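Local coordinates for interferon-activable protein 202 (Mus musculus, PDB 4L5R) that binds double-stranded DNA without sequence specificity through its first HIN domain and holds back activation of the AIM2 inflammasome, at residues K133-V136 / I141-K144; R50-N55 / L173-L178; P2-S7 / G33-F38. All coordinates share one frame; numbering follows the deposited sequence.

Interaction 1: residues K133-V136 / I141-K144; sequences KKKV and ITFK. With nucleotides of chain C.
The first torsion of T142, 59°, sets OG1 between the backbone N and the carbonyl carbon, on the same face of the hairpin as the side chain of K135. K135 starts with CG anti to its own N (chi1 166°) and then bends at chi2, chi3 and chi4. The bends turn NZ toward the phosphate of DG7 of chain C. The two torsion patterns together bring T142 OG1 and K135 NZ to one phosphate oxygen. OP1 of DG7 of chain C takes a hydrogen bond from T142 OG1 at 2.5 Å and another from K135 NZ at 2.9 Å. T142 CG2 also lies 3.5 Å from this OP1, so the threonine meets the phosphate with both of its branches.

Behind these groups the two strands run antiparallel as the arms of a beta hairpin. K135 and T142 form a hydrogen-bonded pair, with K135 N to T142 O at 2.8 Å and T142 N to K135 O at 2.9 Å. K133 and K144 form the next such pair. Their side chains lie side by side and point the same way, with CB to CB 3.9 Å apart. The ammonium groups do not touch, and K144 NZ makes a salt bridge with E132.

The other face carries K134, V136, I141 and F143. K134 runs alongside the F143 ring, its CD 3.5 Å from F143 CE2, in an oblique approach.

The face with K135 and T142 meets the DNA; on the other, I141 and F143 pack beside W156 and V154 of the neighbouring strand 151-156. The hydroxyl and ammonium bonds to DG7 of chain C go to its phosphate, not its base. This is consistent with non-specific, largely electrostatic binding of DNA by HIN-200 domain 1.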
loop_
_atom_site.group_PDB
_atom_site.type_symbol
_atom_site.label_atom_id
_atom_site.label_comp_id
_atom_site.label_asym_id
_atom_site.label_seq_id
_atom_site.Cartn_x
_atom_site.Cartn_y
_atom_site.Cartn_z
ATOM N N LYS A 133 -15.860 15.518 1.539
ATOM C CA LYS A 133 -17.182 14.901 1.429
ATOM C C LYS A 133 -17.080 13.387 1.443
ATOM O O LYS A 133 -16.100 12.812 0.969
ATOM C CB LYS A 133 -17.861 15.317 0.122
ATOM C CG LYS A 133 -17.999 16.807 -0.080
ATOM C CD LYS A 133 -18.660 17.108 -1.417
ATOM C CE LYS A 133 -18.898 18.598 -1.584
ATOM N NZ LYS A 133 -19.682 19.149 -0.440
ATOM N N LYS A 134 -18.109 12.734 1.970
ATOM C CA LYS A 134 -18.172 11.287 1.917
ATOM C C LYS A 134 -19.598 10.912 1.573
ATOM O O LYS A 134 -20.537 11.527 2.080
ATOM C CB LYS A 134 -17.754 10.664 3.249
ATOM C CG LYS A 134 -18.064 9.174 3.362
ATOM C CD LYS A 134 -17.484 8.571 4.632
ATOM C CE LYS A 134 -18.247 7.330 5.070
ATOM N NZ LYS A 134 -19.451 7.692 5.869
ATOM N N LYS A 135 -19.766 9.943 0.680
ATOM C CA LYS A 135 -21.110 9.484 0.344
ATOM C C LYS A 135 -21.152 7.976 0.290
ATOM O O LYS A 135 -20.399 7.361 -0.461
ATOM C CB LYS A 135 -21.578 10.064 -0.992
ATOM C CG LYS A 135 -22.810 9.356 -1.545
ATOM C CD LYS A 135 -23.841 10.316 -2.123
ATOM C CE LYS A 135 -23.538 10.675 -3.571
ATOM N NZ LYS A 135 -22.336 11.551 -3.704
ATOM N N VAL A 136 -22.035 7.380 1.085
ATOM C CA VAL A 136 -22.213 5.938 1.042
ATOM C C VAL A 136 -23.336 5.620 0.068
ATOM O O VAL A 136 -24.453 6.117 0.212
ATOM C CB VAL A 136 -22.540 5.380 2.424
ATOM C CG1 VAL A 136 -22.649 3.853 2.377
ATOM C CG2 VAL A 136 -21.478 5.822 3.423
ATOM N N ILE A 141 -18.657 3.576 -2.124
ATOM C CA ILE A 141 -18.518 4.684 -1.218
ATOM C C ILE A 141 -17.612 5.637 -1.967
ATOM O O ILE A 141 -16.573 5.228 -2.483
ATOM C CB ILE A 141 -17.843 4.281 0.082
ATOM C CG1 ILE A 141 -18.605 3.139 0.747
ATOM C CG2 ILE A 141 -17.753 5.473 1.018
ATOM C CD1 ILE A 141 -17.989 2.707 2.055
ATOM N N THR A 142 -18.020 6.892 -2.079
ATOM C CA THR A 142 -17.160 7.869 -2.750
ATOM C C THR A 142 -16.770 8.978 -1.794
ATOM O O THR A 142 -17.464 9.242 -0.813
ATOM C CB THR A 142 -17.827 8.461 -3.982
ATOM O OG1 THR A 142 -19.052 9.088 -3.594
ATOM C CG2 THR A 142 -18.106 7.364 -5.004
ATOM N N PHE A 143 -15.644 9.625 -2.080
ATOM C CA PHE A 143 -15.120 10.665 -1.210
ATOM C C PHE A 143 -14.653 11.789 -2.111
ATOM O O PHE A 143 -14.248 11.549 -3.243
ATOM C CB PHE A 143 -13.883 10.188 -0.443
ATOM C CG PHE A 143 -14.125 9.041 0.496
ATOM C CD1 PHE A 143 -14.074 7.735 0.041
ATOM C CD2 PHE A 143 -14.369 9.270 1.840
ATOM C CE1 PHE A 143 -14.268 6.674 0.903
ATOM C CE2 PHE A 143 -14.572 8.200 2.718
ATOM C CZ PHE A 143 -14.521 6.907 2.246
ATOM N N LYS A 144 -14.718 13.010 -1.604
ATOM C CA LYS A 144 -13.948 14.096 -2.191
ATOM C C LYS A 144 -12.844 14.372 -1.189
ATOM O O LYS A 144 -13.116 14.804 -0.059
ATOM C CB LYS A 144 -14.832 15.333 -2.371
ATOM C CG LYS A 144 -14.100 16.534 -2.934
ATOM C CD LYS A 144 -15.068 17.716 -3.072
ATOM C CE LYS A 144 -14.369 18.958 -3.579
ATOM N NZ LYS A 144 -15.327 20.120 -3.666
ATOM P P DG C 7 -21.009 9.541 -6.712
ATOM O OP1 DG C 7 -20.914 9.495 -5.237
ATOM O OP2 DG C 7 -19.771 9.492 -7.537
ATOM O "O5'" DG C 7 -21.987 8.368 -7.156
ATOM C "C5'" DG C 7 -23.340 8.344 -6.645
ATOM C "C4'" DG C 7 -24.081 7.146 -7.199
ATOM O "O4'" DG C 7 -24.445 7.412 -8.572
ATOM C "C3'" DG C 7 -23.310 5.821 -7.216
ATOM O "O3'" DG C 7 -24.223 4.791 -6.834
ATOM C "C2'" DG C 7 -22.829 5.685 -8.661
ATOM C "C1'" DG C 7 -23.942 6.391 -9.420
ATOM N N9 DG C 7 -23.554 7.109 -10.628
ATOM C C8 DG C 7 -22.533 8.020 -10.765
ATOM N N7 DG C 7 -22.454 8.522 -11.965
ATOM C C5 DG C 7 -23.491 7.920 -12.662
ATOM C C6 DG C 7 -23.903 8.073 -14.006
ATOM O O6 DG C 7 -23.409 8.806 -14.883
ATOM N N1 DG C 7 -25.002 7.262 -14.294
ATOM C C2 DG C 7 -25.615 6.421 -13.387
ATOM N N2 DG C 7 -26.664 5.709 -13.808
ATOM N N3 DG C 7 -25.240 6.275 -12.131
ATOM C C4 DG C 7 -24.177 7.051 -11.845
#

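Interaction 2: residues R50-N55 / L173-L178; sequences RVKVFN and LFSFHL. With NA (sodium ion), chain D; nucleotides of chain B.
K52 and S175 meet through their polar ends. The lysine chain is extended beyond CG and reaches across from strand 48-53, while S175 sets its side chain out toward the lysine. K52 NZ gives a hydrogen bond to S175 OG at 3.0 Å, and K52 CE lies 3.3 Å from the same OG. S175 OG is anti to its backbone N (chi1 -173°), which turns the hydroxyl to the lysine. K52 NZ has a second partner in H192 ND1, so the buried ammonium group is held by two bonds.

Two residues on, H177 turns its ring to the DNA. ND1 donates to OP1 of DG7 of chain B at 2.9 Å, with an N-H...O angle of 164°. The phosphate oxygen lies in the ring plane, at the edge. OP1 of DG6 of chain B comes 3.0 Å from H177 CE1. On the other segment, F54 O binds the sodium ion at 2.8 Å.

The chain turns a corner at S175, where S175 and F176 form a G1 beta bulge opposite I125. The contact therefore joins the two OB-type sheets of the HIN domain: K52 comes from the first, beside strands 35-43 and 79-82, and S175 from the second, beside strand 124-136.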
loop_
_atom_site.group_PDB
_atom_site.type_symbol
_atom_site.label_atom_id
_atom_site.label_comp_id
_atom_site.label_asym_id
_atom_site.label_seq_id
_atom_site.Cartn_x
_atom_site.Cartn_y
_atom_site.Cartn_z
ATOM N N ARG A 50 6.654 0.165 -0.734
ATOM C CA ARG A 50 5.367 -0.362 -0.301
ATOM C C ARG A 50 5.420 -1.860 -0.526
ATOM O O ARG A 50 6.048 -2.338 -1.478
ATOM C CB ARG A 50 4.211 0.234 -1.118
ATOM C CG ARG A 50 4.223 1.743 -1.236
ATOM C CD ARG A 50 3.954 2.464 0.077
ATOM N NE ARG A 50 3.896 3.915 -0.144
ATOM C CZ ARG A 50 3.996 4.831 0.814
ATOM N NH1 ARG A 50 4.155 4.454 2.076
ATOM N NH2 ARG A 50 3.946 6.130 0.507
ATOM N N VAL A 51 4.735 -2.598 0.339
ATOM C CA VAL A 51 4.804 -4.038 0.334
ATOM C C VAL A 51 3.380 -4.576 0.471
ATOM O O VAL A 51 2.568 -4.025 1.232
ATOM C CB VAL A 51 5.638 -4.555 1.529
ATOM C CG1 VAL A 51 5.845 -6.088 1.435
ATOM C CG2 VAL A 51 6.971 -3.805 1.637
ATOM N N LYS A 52 3.072 -5.610 -0.304
ATOM C CA LYS A 52 1.830 -6.358 -0.124
ATOM C C LYS A 52 2.205 -7.754 0.310
ATOM O O LYS A 52 2.985 -8.445 -0.372
ATOM C CB LYS A 52 1.023 -6.410 -1.420
ATOM C CG LYS A 52 0.452 -5.046 -1.852
ATOM C CD LYS A 52 -0.038 -5.071 -3.298
ATOM C CE LYS A 52 -0.683 -3.726 -3.672
ATOM N NZ LYS A 52 -1.259 -3.776 -5.039
ATOM N N VAL A 53 1.651 -8.180 1.443
ATOM C CA VAL A 53 2.041 -9.454 2.034
ATOM C C VAL A 53 0.820 -10.375 2.049
ATOM O O VAL A 53 -0.245 -9.981 2.507
ATOM C CB VAL A 53 2.602 -9.267 3.462
ATOM C CG1 VAL A 53 3.093 -10.602 4.024
ATOM C CG2 VAL A 53 3.736 -8.221 3.481
ATOM N N PHE A 54 0.971 -11.576 1.509
ATOM C CA PHE A 54 -0.155 -12.489 1.315
ATOM C C PHE A 54 -0.071 -13.677 2.238
ATOM O O PHE A 54 -1.016 -14.442 2.380
ATOM C CB PHE A 54 -0.215 -12.946 -0.143
ATOM C CG PHE A 54 -0.411 -11.808 -1.088
ATOM C CD1 PHE A 54 -1.647 -11.207 -1.201
ATOM C CD2 PHE A 54 0.646 -11.294 -1.815
ATOM C CE1 PHE A 54 -1.837 -10.112 -2.039
ATOM C CE2 PHE A 54 0.463 -10.203 -2.665
ATOM C CZ PHE A 54 -0.773 -9.618 -2.779
ATOM N N ASN A 55 1.070 -13.819 2.887
ATOM C CA ASN A 55 1.276 -14.943 3.781
ATOM C C ASN A 55 1.077 -14.493 5.218
ATOM O O ASN A 55 1.914 -13.788 5.762
ATOM C CB ASN A 55 2.675 -15.515 3.574
ATOM C CG ASN A 55 2.956 -16.683 4.486
ATOM O OD1 ASN A 55 2.086 -17.102 5.249
ATOM N ND2 ASN A 55 4.176 -17.223 4.412
ATOM N N LEU A 173 -5.263 6.008 2.372
ATOM C CA LEU A 173 -5.502 5.152 1.220
ATOM C C LEU A 173 -4.293 4.270 0.991
ATOM O O LEU A 173 -3.154 4.748 1.053
ATOM C CB LEU A 173 -5.705 6.006 -0.027
ATOM C CG LEU A 173 -6.827 7.040 -0.011
ATOM C CD1 LEU A 173 -6.848 7.774 -1.329
ATOM C CD2 LEU A 173 -8.143 6.329 0.244
ATOM N N PHE A 174 -4.542 2.991 0.703
ATOM C CA PHE A 174 -3.497 2.072 0.278
ATOM C C PHE A 174 -3.849 1.483 -1.084
ATOM O O PHE A 174 -4.934 0.909 -1.273
ATOM C CB PHE A 174 -3.300 0.898 1.278
ATOM C CG PHE A 174 -2.987 1.330 2.691
ATOM C CD1 PHE A 174 -3.957 1.948 3.474
ATOM C CD2 PHE A 174 -1.734 1.112 3.231
ATOM C CE1 PHE A 174 -3.680 2.334 4.778
ATOM C CE2 PHE A 174 -1.440 1.497 4.533
ATOM C CZ PHE A 174 -2.413 2.102 5.310
ATOM N N SER A 175 -2.906 1.607 -2.019
ATOM C CA SER A 175 -2.974 0.934 -3.320
ATOM C C SER A 175 -4.258 1.270 -4.087
ATOM O O SER A 175 -4.981 0.380 -4.545
ATOM C CB SER A 175 -2.824 -0.585 -3.153
ATOM O OG SER A 175 -2.718 -1.246 -4.406
ATOM N N PHE A 176 -4.546 2.555 -4.214
ATOM C CA PHE A 176 -5.609 2.996 -5.108
ATOM C C PHE A 176 -5.052 3.222 -6.508
ATOM O O PHE A 176 -3.859 3.430 -6.667
ATOM C CB PHE A 176 -6.284 4.253 -4.559
ATOM C CG PHE A 176 -7.426 3.941 -3.629
ATOM C CD1 PHE A 176 -7.184 3.386 -2.382
ATOM C CD2 PHE A 176 -8.734 4.171 -4.018
ATOM C CE1 PHE A 176 -8.226 3.068 -1.522
ATOM C CE2 PHE A 176 -9.788 3.861 -3.161
ATOM C CZ PHE A 176 -9.531 3.317 -1.913
ATOM N N HIS A 177 -5.909 3.171 -7.522
ATOM C CA HIS A 177 -5.445 3.287 -8.895
ATOM C C HIS A 177 -5.809 4.647 -9.490
ATOM O O HIS A 177 -6.976 5.037 -9.493
ATOM C CB HIS A 177 -6.041 2.162 -9.742
ATOM C CG HIS A 177 -5.680 0.789 -9.258
ATOM N ND1 HIS A 177 -5.299 -0.220 -10.114
ATOM C CD2 HIS A 177 -5.654 0.256 -8.014
ATOM C CE1 HIS A 177 -5.039 -1.314 -9.418
ATOM N NE2 HIS A 177 -5.245 -1.052 -8.140
ATOM N N LEU A 178 -4.816 5.377 -9.988
ATOM C CA LEU A 178 -5.116 6.623 -10.693
ATOM C C LEU A 178 -5.802 6.316 -12.024
ATOM O O LEU A 178 -5.279 5.549 -12.831
ATOM C CB LEU A 178 -3.835 7.424 -10.956
ATOM C CG LEU A 178 -4.066 8.733 -11.725
ATOM C CD1 LEU A 178 -4.946 9.694 -10.952
ATOM C CD2 LEU A 178 -2.717 9.392 -12.083
HETATM NA NA NA D . -3.494 -14.890 1.070
ATOM P P DG B 7 -6.862 0.622 -13.365
ATOM O OP1 DG B 7 -5.476 0.373 -12.915
ATOM O OP2 DG B 7 -7.896 1.071 -12.399
ATOM O "O5'" DG B 7 -6.871 1.708 -14.543
ATOM C "C5'" DG B 7 -5.843 1.653 -15.534
ATOM C "C4'" DG B 7 -6.408 2.025 -16.894
ATOM O "O4'" DG B 7 -7.207 0.937 -17.426
ATOM C "C3'" DG B 7 -7.286 3.271 -16.907
ATOM O "O3'" DG B 7 -6.865 4.059 -17.999
ATOM C "C2'" DG B 7 -8.706 2.746 -17.104
ATOM C "C1'" DG B 7 -8.443 1.467 -17.882
ATOM N N9 DG B 7 -9.478 0.453 -17.700
ATOM C C8 DG B 7 -9.818 -0.209 -16.544
ATOM N N7 DG B 7 -10.793 -1.065 -16.711
ATOM C C5 DG B 7 -11.118 -0.968 -18.060
ATOM C C6 DG B 7 -12.092 -1.652 -18.836
ATOM O O6 DG B 7 -12.903 -2.521 -18.475
ATOM N N1 DG B 7 -12.074 -1.237 -20.167
ATOM C C2 DG B 7 -11.223 -0.283 -20.680
ATOM N N2 DG B 7 -11.338 0.005 -21.981
ATOM N N3 DG B 7 -10.307 0.353 -19.969
ATOM C C4 DG B 7 -10.314 -0.033 -18.675
ATOM P P DG B 6 -6.394 -4.771 -10.247
ATOM O OP1 DG B 6 -5.069 -4.295 -9.778
ATOM O OP2 DG B 6 -7.546 -4.808 -9.318
ATOM O "O5'" DG B 6 -6.818 -3.888 -11.515
ATOM C "C5'" DG B 6 -5.845 -3.608 -12.522
ATOM C "C4'" DG B 6 -6.521 -2.963 -13.713
ATOM O "O4'" DG B 6 -7.194 -3.986 -14.502
ATOM C "C3'" DG B 6 -7.575 -1.915 -13.341
ATOM O "O3'" DG B 6 -7.391 -0.712 -14.088
ATOM C "C2'" DG B 6 -8.874 -2.575 -13.784
ATOM C "C1'" DG B 6 -8.320 -3.311 -14.999
ATOM N N9 DG B 6 -9.314 -4.151 -15.663
ATOM C C8 DG B 6 -10.277 -4.966 -15.113
ATOM N N7 DG B 6 -11.042 -5.536 -16.008
ATOM C C5 DG B 6 -10.561 -5.055 -17.220
ATOM C C6 DG B 6 -10.978 -5.313 -18.544
ATOM O O6 DG B 6 -11.896 -6.052 -18.922
ATOM N N1 DG B 6 -10.208 -4.610 -19.473
ATOM C C2 DG B 6 -9.165 -3.769 -19.154
ATOM N N2 DG B 6 -8.521 -3.168 -20.166
ATOM N N3 DG B 6 -8.760 -3.528 -17.917
ATOM C C4 DG B 6 -9.502 -4.203 -17.016
#

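Interaction 3: residues P2-S7 / G33-F38. With NA (sodium ion), chain D; nucleotides of chain C.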
loop_
_atom_site.group_PDB
_atom_site.type_symbol
_atom_site.label_atom_id
_atom_site.label_comp_id
_atom_site.label_asym_id
_atom_site.label_seq_id
_atom_site.Cartn_x
_atom_site.Cartn_y
_atom_site.Cartn_z
ATOM N N PRO A 2 3.929 -21.117 -7.331
ATOM C CA PRO A 2 4.877 -20.109 -6.839
ATOM C C PRO A 2 4.380 -18.672 -7.030
ATOM O O PRO A 2 4.773 -17.793 -6.265
ATOM C CB PRO A 2 6.140 -20.368 -7.672
ATOM C CG PRO A 2 5.673 -21.128 -8.869
ATOM C CD PRO A 2 4.504 -21.947 -8.403
ATOM N N LYS A 3 3.532 -18.441 -8.029
ATOM C CA LYS A 3 3.030 -17.093 -8.300
ATOM C C LYS A 3 1.639 -16.820 -7.721
ATOM O O LYS A 3 1.017 -15.813 -8.057
ATOM C CB LYS A 3 3.021 -16.809 -9.806
ATOM C CG LYS A 3 4.253 -16.073 -10.308
ATOM C CD LYS A 3 3.876 -15.002 -11.330
ATOM C CE LYS A 3 5.028 -14.028 -11.550
ATOM N NZ LYS A 3 4.765 -13.047 -12.637
ATOM N N LYS A 4 1.147 -17.716 -6.868
ATOM C CA LYS A 4 -0.186 -17.570 -6.275
ATOM C C LYS A 4 -0.379 -16.181 -5.666
ATOM O O LYS A 4 0.448 -15.725 -4.870
ATOM C CB LYS A 4 -0.410 -18.638 -5.199
ATOM C CG LYS A 4 -1.811 -19.244 -5.165
ATOM C CD LYS A 4 -2.887 -18.211 -4.885
ATOM C CE LYS A 4 -4.264 -18.868 -4.787
ATOM N NZ LYS A 4 -5.370 -17.873 -4.635
ATOM N N ASN A 5 -1.472 -15.518 -6.049
ATOM C CA ASN A 5 -1.825 -14.196 -5.536
ATOM C C ASN A 5 -0.925 -13.039 -5.966
ATOM O O ASN A 5 -1.214 -11.883 -5.645
ATOM C CB ASN A 5 -1.955 -14.212 -4.010
ATOM C CG ASN A 5 -3.194 -14.943 -3.545
ATOM O OD1 ASN A 5 -4.117 -15.181 -4.324
ATOM N ND2 ASN A 5 -3.224 -15.302 -2.268
ATOM N N ILE A 6 0.150 -13.335 -6.695
ATOM C CA ILE A 6 1.057 -12.274 -7.151
ATOM C C ILE A 6 0.486 -11.510 -8.349
ATOM O O ILE A 6 -0.200 -12.085 -9.190
ATOM C CB ILE A 6 2.452 -12.825 -7.517
ATOM C CG1 ILE A 6 3.083 -13.524 -6.315
ATOM C CG2 ILE A 6 3.369 -11.701 -8.011
ATOM C CD1 ILE A 6 3.306 -12.608 -5.122
ATOM N N SER A 7 0.786 -10.217 -8.433
ATOM C CA SER A 7 0.267 -9.382 -9.517
ATOM C C SER A 7 0.832 -9.775 -10.883
ATOM O O SER A 7 1.933 -10.320 -10.976
ATOM C CB SER A 7 0.546 -7.900 -9.241
ATOM O OG SER A 7 -0.246 -7.419 -8.160
ATOM N N GLY A 33 -13.804 -12.276 -0.254
ATOM C CA GLY A 33 -13.699 -13.143 0.905
ATOM C C GLY A 33 -12.820 -14.372 0.756
ATOM O O GLY A 33 -12.722 -15.175 1.682
ATOM N N LYS A 34 -12.163 -14.515 -0.392
ATOM C CA LYS A 34 -11.424 -15.737 -0.699
ATOM C C LYS A 34 -9.942 -15.720 -0.293
ATOM O O LYS A 34 -9.330 -16.773 -0.159
ATOM C CB LYS A 34 -11.536 -16.063 -2.191
ATOM C CG LYS A 34 -12.947 -16.336 -2.679
ATOM C CD LYS A 34 -12.910 -16.958 -4.071
ATOM C CE LYS A 34 -13.773 -16.189 -5.060
ATOM N NZ LYS A 34 -13.301 -14.786 -5.257
ATOM N N GLU A 35 -9.359 -14.539 -0.118
ATOM C CA GLU A 35 -7.941 -14.451 0.254
ATOM C C GLU A 35 -7.722 -13.386 1.323
ATOM O O GLU A 35 -8.599 -12.551 1.550
ATOM C CB GLU A 35 -7.094 -14.117 -0.975
ATOM C CG GLU A 35 -7.307 -15.042 -2.161
ATOM C CD GLU A 35 -6.617 -16.387 -1.994
ATOM O OE1 GLU A 35 -7.048 -17.351 -2.664
ATOM O OE2 GLU A 35 -5.641 -16.478 -1.208
ATOM N N ASN A 36 -6.555 -13.404 1.971
ATOM C CA ASN A 36 -6.195 -12.317 2.884
ATOM C C ASN A 36 -4.835 -11.698 2.570
ATOM O O ASN A 36 -4.045 -12.264 1.822
ATOM C CB ASN A 36 -6.285 -12.749 4.351
ATOM C CG ASN A 36 -5.568 -14.047 4.622
ATOM O OD1 ASN A 36 -4.503 -14.311 4.064
ATOM N ND2 ASN A 36 -6.157 -14.885 5.483
ATOM N N MET A 37 -4.577 -10.520 3.124
ATOM C CA MET A 37 -3.304 -9.835 2.892
ATOM C C MET A 37 -3.153 -8.713 3.906
ATOM O O MET A 37 -4.095 -8.400 4.643
ATOM C CB MET A 37 -3.270 -9.246 1.477
ATOM C CG MET A 37 -4.279 -8.111 1.256
ATOM S SD MET A 37 -4.122 -7.317 -0.370
ATOM C CE MET A 37 -2.633 -6.356 -0.118
ATOM N N PHE A 38 -1.972 -8.097 3.951
ATOM C CA PHE A 38 -1.825 -6.866 4.687
ATOM C C PHE A 38 -0.832 -5.992 3.931
ATOM O O PHE A 38 -0.025 -6.505 3.144
ATOM C CB PHE A 38 -1.457 -7.078 6.173
ATOM C CG PHE A 38 -0.104 -7.737 6.415
ATOM C CD1 PHE A 38 1.047 -6.977 6.495
ATOM C CD2 PHE A 38 -0.012 -9.105 6.629
ATOM C CE1 PHE A 38 2.296 -7.571 6.738
ATOM C CE2 PHE A 38 1.223 -9.708 6.877
ATOM C CZ PHE A 38 2.375 -8.933 6.932
HETATM NA NA NA D . -3.494 -14.890 1.070
ATOM P P DG C 17 2.328 -13.601 -15.713
ATOM O OP1 DG C 17 3.002 -13.129 -14.481
ATOM O OP2 DG C 17 3.119 -13.956 -16.915
ATOM O "O5'" DG C 17 1.429 -14.864 -15.348
ATOM C "C5'" DG C 17 0.443 -14.707 -14.342
ATOM C "C4'" DG C 17 -0.332 -15.997 -14.192
ATOM O "O4'" DG C 17 -1.447 -16.015 -15.113
ATOM C "C3'" DG C 17 0.498 -17.247 -14.462
ATOM O "O3'" DG C 17 0.215 -18.156 -13.420
ATOM C "C2'" DG C 17 0.010 -17.730 -15.828
ATOM C "C1'" DG C 17 -1.424 -17.207 -15.866
ATOM N N9 DG C 17 -1.919 -16.888 -17.203
ATOM C C8 DG C 17 -1.205 -16.376 -18.260
ATOM N N7 DG C 17 -1.932 -16.191 -19.327
ATOM C C5 DG C 17 -3.205 -16.602 -18.954
ATOM C C6 DG C 17 -4.414 -16.634 -19.695
ATOM O O6 DG C 17 -4.601 -16.298 -20.871
ATOM N N1 DG C 17 -5.476 -17.125 -18.937
ATOM C C2 DG C 17 -5.372 -17.532 -17.625
ATOM N N2 DG C 17 -6.494 -17.973 -17.039
ATOM N N3 DG C 17 -4.251 -17.502 -16.921
ATOM C C4 DG C 17 -3.211 -17.032 -17.648
#
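E35 reaches from the start of strand 35-43 toward the N-terminal loop and touches K4 and N5. Its CB leads to CG, which is anti to the carbonyl carbon (chi1 -53°) and passes 3.9 Å from N5 OD1. The chain then bends at chi2. This brings CD to 3.3 Å from K4 NZ and gives each carboxylate oxygen its own partner. OE1 receives K4 NZ at 2.6 Å, in a salt bridge. OE2 receives N5 ND2 at 2.9 Å, with an N-H...O angle of 172°. Both donors come from above the carboxylate plane. The N5 amide is turned 76° against that plane, yet OE2 lies almost in the plane of the amide.

K4 NZ also bonds to N5 OD1, which closes a small network of three side chains. N5 sits in the type II turn from K3 to I6. Close by, N36 O binds the sodium ion at 2.8 Å, as does F54 O. Further off, K3 NZ bonds to OP1 of DG17 of chain C at 2.6 Å and also to A10 O.

With an alanine in place of E35, K4 would probably lose its opposite charge and the N5 amide would be freer to turn. This charged and polar surface contact ties the N-terminal loop to the start of strand 35-43, consistent with steadying the turn from which K3 reaches the DNA.

Interaction 2 is the core contact, its centre about 3 Å from that of the chain. It joins the two sheets, with one buried polar bond between its segments. Interaction 3 lies at the surface and rests on a salt bridge and an amide-carboxylate hydrogen bond. It touches interaction 2 directly, because strands 35-43 and 48-53 are neighbours: V53 N is 2.9 Å from F38 O. N36 and F54 also share the sodium ion. Interaction 1 is partly buried and relies on backbone pairing in a hairpin of the second sheet, which 173-178 also reaches. Interactions 1 and 3 stand about 28 Å apart between centres. All three hold a residue that meets a DNA phosphate, on chain C or chain B.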